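Side-chain contacts in ferritin heavy chain (Trichoplusia ni, PDB 1Z6O), which oxidises ferrous iron with dioxygen and, as the heavy chain of a secreted insect ferritin, works with the light chain to store it as a ferric mineral: residues I15-S20 and I75-M80; R124-A129 and D143-D148. All coordinates share one frame; numbering follows the deposited sequence.

Contact 1: residues I15-S20 and I75-M80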
loop_
_atom_site.group_PDB
_atom_site.type_symbol
_atom_site.label_atom_id
_atom_site.label_comp_id
_atom_site.label_asym_id
_atom_site.label_seq_id
_atom_site.Cartn_x
_atom_site.Cartn_y
_atom_site.Cartn_z
ATOM N N ILE M 15 -53.953 13.557 -16.597
ATOM C CA ILE M 15 -54.284 14.021 -15.234
ATOM C C ILE M 15 -55.611 13.378 -14.884
ATOM O O ILE M 15 -56.652 13.825 -15.339
ATOM C CB ILE M 15 -54.389 15.568 -15.217
ATOM C CG1 ILE M 15 -53.074 16.159 -15.751
ATOM C CG2 ILE M 15 -54.689 16.073 -13.800
ATOM C CD1 ILE M 15 -53.046 17.691 -15.818
ATOM N N THR M 16 -55.583 12.353 -14.042
ATOM C CA THR M 16 -56.795 11.579 -13.783
ATOM C C THR M 16 -57.368 11.443 -12.380
ATOM O O THR M 16 -58.386 10.785 -12.212
ATOM C CB THR M 16 -56.574 10.153 -14.293
ATOM O OG1 THR M 16 -55.430 9.607 -13.621
ATOM C CG2 THR M 16 -56.291 10.143 -15.804
ATOM N N MET M 17 -56.739 12.016 -11.362
ATOM C CA MET M 17 -57.294 11.846 -10.024
ATOM C C MET M 17 -58.698 12.433 -9.929
ATOM O O MET M 17 -58.994 13.458 -10.545
ATOM C CB MET M 17 -56.404 12.517 -8.973
ATOM C CG MET M 17 -55.105 11.753 -8.698
ATOM S SD MET M 17 -54.216 12.464 -7.286
ATOM C CE MET M 17 -55.376 12.120 -5.950
ATOM N N HIS M 18 -59.564 11.779 -9.165
ATOM C CA HIS M 18 -60.920 12.295 -8.989
ATOM C C HIS M 18 -61.029 13.069 -7.689
ATOM O O HIS M 18 -60.200 12.924 -6.780
ATOM C CB HIS M 18 -61.949 11.164 -9.075
ATOM C CG HIS M 18 -62.299 10.805 -10.485
ATOM N ND1 HIS M 18 -61.339 10.561 -11.449
ATOM C CD2 HIS M 18 -63.496 10.697 -11.112
ATOM C CE1 HIS M 18 -61.931 10.322 -12.607
ATOM N NE2 HIS M 18 -63.238 10.398 -12.430
ATOM N N ARG M 19 -62.062 13.898 -7.607
ATOM C CA ARG M 19 -62.266 14.788 -6.474
ATOM C C ARG M 19 -62.320 14.221 -5.067
ATOM O O ARG M 19 -61.681 14.754 -4.160
ATOM C CB ARG M 19 -63.522 15.643 -6.726
ATOM C CG ARG M 19 -63.937 16.517 -5.544
ATOM C CD ARG M 19 -64.889 17.635 -5.983
ATOM N NE ARG M 19 -64.145 18.779 -6.514
ATOM C CZ ARG M 19 -63.540 19.701 -5.763
ATOM N NH1 ARG M 19 -63.592 19.633 -4.435
ATOM N NH2 ARG M 19 -62.863 20.686 -6.340
ATOM N N SER M 20 -63.086 13.163 -4.857
ATOM C CA SER M 20 -63.186 12.625 -3.510
ATOM C C SER M 20 -61.811 12.148 -3.007
ATOM O O SER M 20 -61.409 12.419 -1.872
ATOM C CB SER M 20 -64.198 11.478 -3.491
ATOM O OG SER M 20 -64.208 10.858 -2.219
ATOM N N ILE M 75 -47.701 15.417 -0.786
ATOM C CA ILE M 75 -47.722 16.563 -1.694
ATOM C C ILE M 75 -47.011 16.186 -3.004
ATOM O O ILE M 75 -47.503 16.493 -4.097
ATOM C CB ILE M 75 -47.017 17.792 -1.055
ATOM C CG1 ILE M 75 -47.887 18.338 0.088
ATOM C CG2 ILE M 75 -46.756 18.878 -2.122
ATOM C CD1 ILE M 75 -47.163 19.353 0.989
ATOM N N GLU M 76 -45.857 15.525 -2.906
ATOM C CA GLU M 76 -45.131 15.117 -4.117
ATOM C C GLU M 76 -45.967 14.163 -4.967
ATOM O O GLU M 76 -45.883 14.184 -6.193
ATOM C CB GLU M 76 -43.802 14.427 -3.765
ATOM C CG GLU M 76 -42.765 15.358 -3.139
ATOM C CD GLU M 76 -42.120 16.297 -4.150
ATOM O OE1 GLU M 76 -41.566 17.333 -3.724
ATOM O OE2 GLU M 76 -42.148 15.997 -5.367
ATOM N N TYR M 77 -46.753 13.304 -4.324
ATOM C CA TYR M 77 -47.581 12.370 -5.088
ATOM C C TYR M 77 -48.611 13.171 -5.906
ATOM O O TYR M 77 -48.799 12.930 -7.099
ATOM C CB TYR M 77 -48.314 11.389 -4.149
ATOM C CG TYR M 77 -49.035 10.315 -4.932
ATOM C CD1 TYR M 77 -48.405 9.104 -5.224
ATOM C CD2 TYR M 77 -50.290 10.564 -5.501
ATOM C CE1 TYR M 77 -49.000 8.166 -6.080
ATOM C CE2 TYR M 77 -50.895 9.636 -6.360
ATOM C CZ TYR M 77 -50.238 8.445 -6.648
ATOM O OH TYR M 77 -50.782 7.557 -7.551
ATOM N N LEU M 78 -49.286 14.121 -5.268
ATOM C CA LEU M 78 -50.271 14.933 -5.990
ATOM C C LEU M 78 -49.613 15.671 -7.167
ATOM O O LEU M 78 -50.178 15.744 -8.259
ATOM C CB LEU M 78 -50.929 15.954 -5.043
ATOM C CG LEU M 78 -51.800 15.367 -3.913
ATOM C CD1 LEU M 78 -52.409 16.504 -3.093
ATOM C CD2 LEU M 78 -52.914 14.493 -4.506
ATOM N N LEU M 79 -48.421 16.220 -6.946
ATOM C CA LEU M 79 -47.723 16.950 -8.009
ATOM C C LEU M 79 -47.395 16.023 -9.179
ATOM O O LEU M 79 -47.514 16.413 -10.345
ATOM C CB LEU M 79 -46.422 17.574 -7.470
ATOM C CG LEU M 79 -46.591 18.734 -6.470
ATOM C CD1 LEU M 79 -45.256 18.989 -5.746
ATOM C CD2 LEU M 79 -47.058 20.003 -7.220
ATOM N N MET M 80 -46.971 14.800 -8.869
ATOM C CA MET M 80 -46.636 13.833 -9.916
ATOM C C MET M 80 -47.861 13.511 -10.780
ATOM O O MET M 80 -47.732 13.282 -11.986
ATOM C CB MET M 80 -46.100 12.528 -9.298
ATOM C CG MET M 80 -45.966 11.385 -10.320
ATOM S SD MET M 80 -45.453 9.803 -9.596
ATOM C CE MET M 80 -47.036 9.334 -8.752
#
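Met17 reaches across to Leu78 and the ring edge of Tyr77, and its thioether carries the whole contact. The CB of Met17 points toward helix 54-80. From there the chain runs out extended as far as the sulfur and bends only at the last torsion (chi3 65°), which turns the methyl across the CD2 branch of Leu78. The result is a two-atom grip on one branch: Leu78 CD2 sits 3.7 Å from Met17 SD and also 3.7 Å from Met17 CE, with the two side chains crossing at about a right angle.

Tyr77 takes the sulfur differently. Met17 SD lies near the plane of the ring, at its edge, with Tyr77 CE2 as the closest carbon at 4.5 Å. This is a loose Met-aromatic approach in which the sulfur stays off the ring face. The end of that ring is held from outside the two segments, where Tyr77 OH hydrogen-bonds to His140 and Arg81; the ring also meets that of Tyr144, which probably limits its rotation.

Behind Met17 the loop is tied down by its own neighbours. His18, the N-cap residue of helix 19-47, sends ND1 back to Thr16 O at 3.1 Å, with the oxygen in the plane of the imidazole, and Phe136 stacks on the His18 ring. Leu141 of helix 139-168 touches both Met17 and Tyr77.

No hydrogen bond joins the two segments. All three touching residues are buried, so the lead-in to helix 19-47 meets the end of helix 54-80 through dispersion and apolar burial, centred on a polarisable sulfur.

Contact 2: residues R124-A129 and D143-D148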
loop_
_atom_site.group_PDB
_atom_site.type_symbol
_atom_site.label_atom_id
_atom_site.label_comp_id
_atom_site.label_asym_id
_atom_site.label_seq_id
_atom_site.Cartn_x
_atom_site.Cartn_y
_atom_site.Cartn_z
ATOM N N ARG M 124 -56.462 4.688 6.058
ATOM C CA ARG M 124 -57.351 3.637 5.560
ATOM C C ARG M 124 -58.603 4.286 4.946
ATOM O O ARG M 124 -59.154 3.778 3.967
ATOM C CB ARG M 124 -57.721 2.652 6.693
ATOM C CG ARG M 124 -56.543 1.705 7.101
ATOM C CD ARG M 124 -56.906 0.872 8.351
ATOM N NE ARG M 124 -58.233 0.308 8.161
ATOM C CZ ARG M 124 -58.494 -0.786 7.457
ATOM N NH1 ARG M 124 -57.510 -1.484 6.900
ATOM N NH2 ARG M 124 -59.754 -1.116 7.209
ATOM N N ASN M 125 -59.053 5.407 5.508
ATOM C CA ASN M 125 -60.207 6.102 4.932
ATOM C C ASN M 125 -59.859 6.786 3.608
ATOM O O ASN M 125 -60.712 6.911 2.735
ATOM C CB ASN M 125 -60.791 7.112 5.924
ATOM C CG ASN M 125 -61.626 6.429 6.994
ATOM O OD1 ASN M 125 -62.316 5.449 6.711
ATOM N ND2 ASN M 125 -61.574 6.938 8.215
ATOM N N VAL M 126 -58.615 7.235 3.447
ATOM C CA VAL M 126 -58.210 7.830 2.162
ATOM C C VAL M 126 -58.209 6.690 1.132
ATOM O O VAL M 126 -58.665 6.843 -0.008
ATOM C CB VAL M 126 -56.779 8.433 2.224
ATOM C CG1 VAL M 126 -56.382 8.985 0.838
ATOM C CG2 VAL M 126 -56.726 9.559 3.278
ATOM N N ILE M 127 -57.683 5.536 1.536
ATOM C CA ILE M 127 -57.647 4.378 0.651
ATOM C C ILE M 127 -59.076 4.023 0.197
ATOM O O ILE M 127 -59.325 3.796 -0.996
ATOM C CB ILE M 127 -56.990 3.164 1.371
ATOM C CG1 ILE M 127 -55.468 3.384 1.439
ATOM C CG2 ILE M 127 -57.318 1.859 0.637
ATOM C CD1 ILE M 127 -54.751 2.410 2.393
ATOM N N LYS M 128 -60.014 3.982 1.140
ATOM C CA LYS M 128 -61.407 3.669 0.791
ATOM C C LYS M 128 -61.971 4.674 -0.210
ATOM O O LYS M 128 -62.606 4.290 -1.196
ATOM C CB LYS M 128 -62.314 3.682 2.029
ATOM C CG LYS M 128 -62.009 2.644 3.067
ATOM C CD LYS M 128 -63.097 2.633 4.141
ATOM C CE LYS M 128 -62.689 1.787 5.345
ATOM N NZ LYS M 128 -61.595 2.421 6.141
ATOM N N ALA M 129 -61.761 5.960 0.048
ATOM C CA ALA M 129 -62.264 6.988 -0.860
ATOM C C ALA M 129 -61.658 6.856 -2.258
ATOM O O ALA M 129 -62.353 7.006 -3.265
ATOM C CB ALA M 129 -61.963 8.390 -0.301
ATOM N N ASP M 143 -52.363 1.609 -3.813
ATOM C CA ASP M 143 -51.193 0.749 -3.625
ATOM C C ASP M 143 -50.072 1.493 -2.894
ATOM O O ASP M 143 -49.417 0.940 -2.010
ATOM C CB ASP M 143 -50.676 0.288 -4.991
ATOM C CG ASP M 143 -49.391 -0.518 -4.879
ATOM O OD1 ASP M 143 -49.501 -1.683 -4.502
ATOM O OD2 ASP M 143 -48.293 0.020 -5.138
ATOM N N TYR M 144 -49.851 2.746 -3.268
ATOM C CA TYR M 144 -48.821 3.566 -2.634
ATOM C C TYR M 144 -49.128 3.793 -1.148
ATOM O O TYR M 144 -48.255 3.649 -0.281
ATOM C CB TYR M 144 -48.735 4.913 -3.354
ATOM C CG TYR M 144 -47.692 5.847 -2.788
ATOM C CD1 TYR M 144 -46.344 5.477 -2.755
ATOM C CD2 TYR M 144 -48.043 7.106 -2.312
ATOM C CE1 TYR M 144 -45.368 6.347 -2.266
ATOM C CE2 TYR M 144 -47.071 7.989 -1.820
ATOM C CZ TYR M 144 -45.739 7.599 -1.805
ATOM O OH TYR M 144 -44.774 8.463 -1.341
ATOM N N LEU M 145 -50.369 4.157 -0.845
ATOM C CA LEU M 145 -50.753 4.387 0.550
ATOM C C LEU M 145 -50.682 3.100 1.364
ATOM O O LEU M 145 -50.331 3.117 2.544
ATOM C CB LEU M 145 -52.183 4.940 0.626
ATOM C CG LEU M 145 -52.340 6.353 0.034
ATOM C CD1 LEU M 145 -53.813 6.733 -0.026
ATOM C CD2 LEU M 145 -51.558 7.358 0.885
ATOM N N THR M 146 -51.022 1.984 0.737
ATOM C CA THR M 146 -51.016 0.714 1.448
ATOM C C THR M 146 -49.602 0.183 1.701
ATOM O O THR M 146 -49.257 -0.177 2.828
ATOM C CB THR M 146 -51.805 -0.363 0.669
ATOM O OG1 THR M 146 -53.158 0.074 0.475
ATOM C CG2 THR M 146 -51.820 -1.680 1.447
ATOM N N GLY M 147 -48.783 0.161 0.655
ATOM C CA GLY M 147 -47.440 -0.387 0.772
ATOM C C GLY M 147 -46.385 0.487 1.419
ATOM O O GLY M 147 -45.400 -0.016 1.955
ATOM N N ASP M 148 -46.565 1.796 1.354
ATOM C CA ASP M 148 -45.606 2.718 1.951
ATOM C C ASP M 148 -46.112 3.296 3.265
ATOM O O ASP M 148 -45.513 3.090 4.318
ATOM C CB ASP M 148 -45.316 3.871 0.996
ATOM C CG ASP M 148 -44.288 3.511 -0.052
ATOM O OD1 ASP M 148 -43.100 3.859 0.143
ATOM O OD2 ASP M 148 -44.664 2.874 -1.062
#
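Leu145 has CG anti to its carbonyl carbon (chi1 -67°), and with its CB already directed at helix 105-132 this lays CD1 between Val126 and Ile127. Val126 meets it with CG1, the branch lying opposite the backbone N (chi1 177°). The two side chains cross at about a right angle, and Val126 CG1 comes to 3.5 Å from Leu145 CD1.

Ile127 meets Leu145 nearer the backbone, at CB. Its CG1-CD1 arm runs past Leu145 in the opposite direction, placing Ile127 CG1 3.7 Å from Leu145 CB. The arm then ends against Thr146, where Ile127 CD1 lies 3.4 Å from Thr146 OG1. That is a methyl packed on a hydroxyl, with no hydrogen bond across the interface; the hydroxyl is bonded to the carbonyl of Val142, one turn earlier in its own helix, so its polarity is met locally.

All four residues are buried. The axes of the two short segments approach to 9.8 Å and run nearly antiparallel, at 154°, as expected for consecutive helices of the ferritin four-helix bundle.

Helix 19-47 packs on Val126 through Ser24 and Gln28, while Leu74 of helix 54-80 touches Leu145, bringing all four long helices together here. Tyr139 of a neighbouring heavy chain also lies against Ile127, so the subunit interface reaches the contact.

In the fold
Contact 1 ties the lead-in of helix 19-47 to the end of helix 54-80, and contact 2 joins helices 105-132 and 139-168. Their centres are 13 Å apart and lie on the same side of the centre of the chain, about 19 Å from it for contact 1 and about 14 Å for contact 2. They touch directly where Tyr77 CD1 meets Tyr144 CD2 at 3.6 Å and where Ser20 OG lies 3.8 Å from Ala129 CB. The iron bound by Glu32, Glu67 and His70 lies nearer contact 2: it is about 10 Å from the side chain of Leu145 and about 13 Å from that of Tyr77. Neither contact supplies a ligand; both belong to the buried packing of the bundle rather than to the ferroxidase site itself.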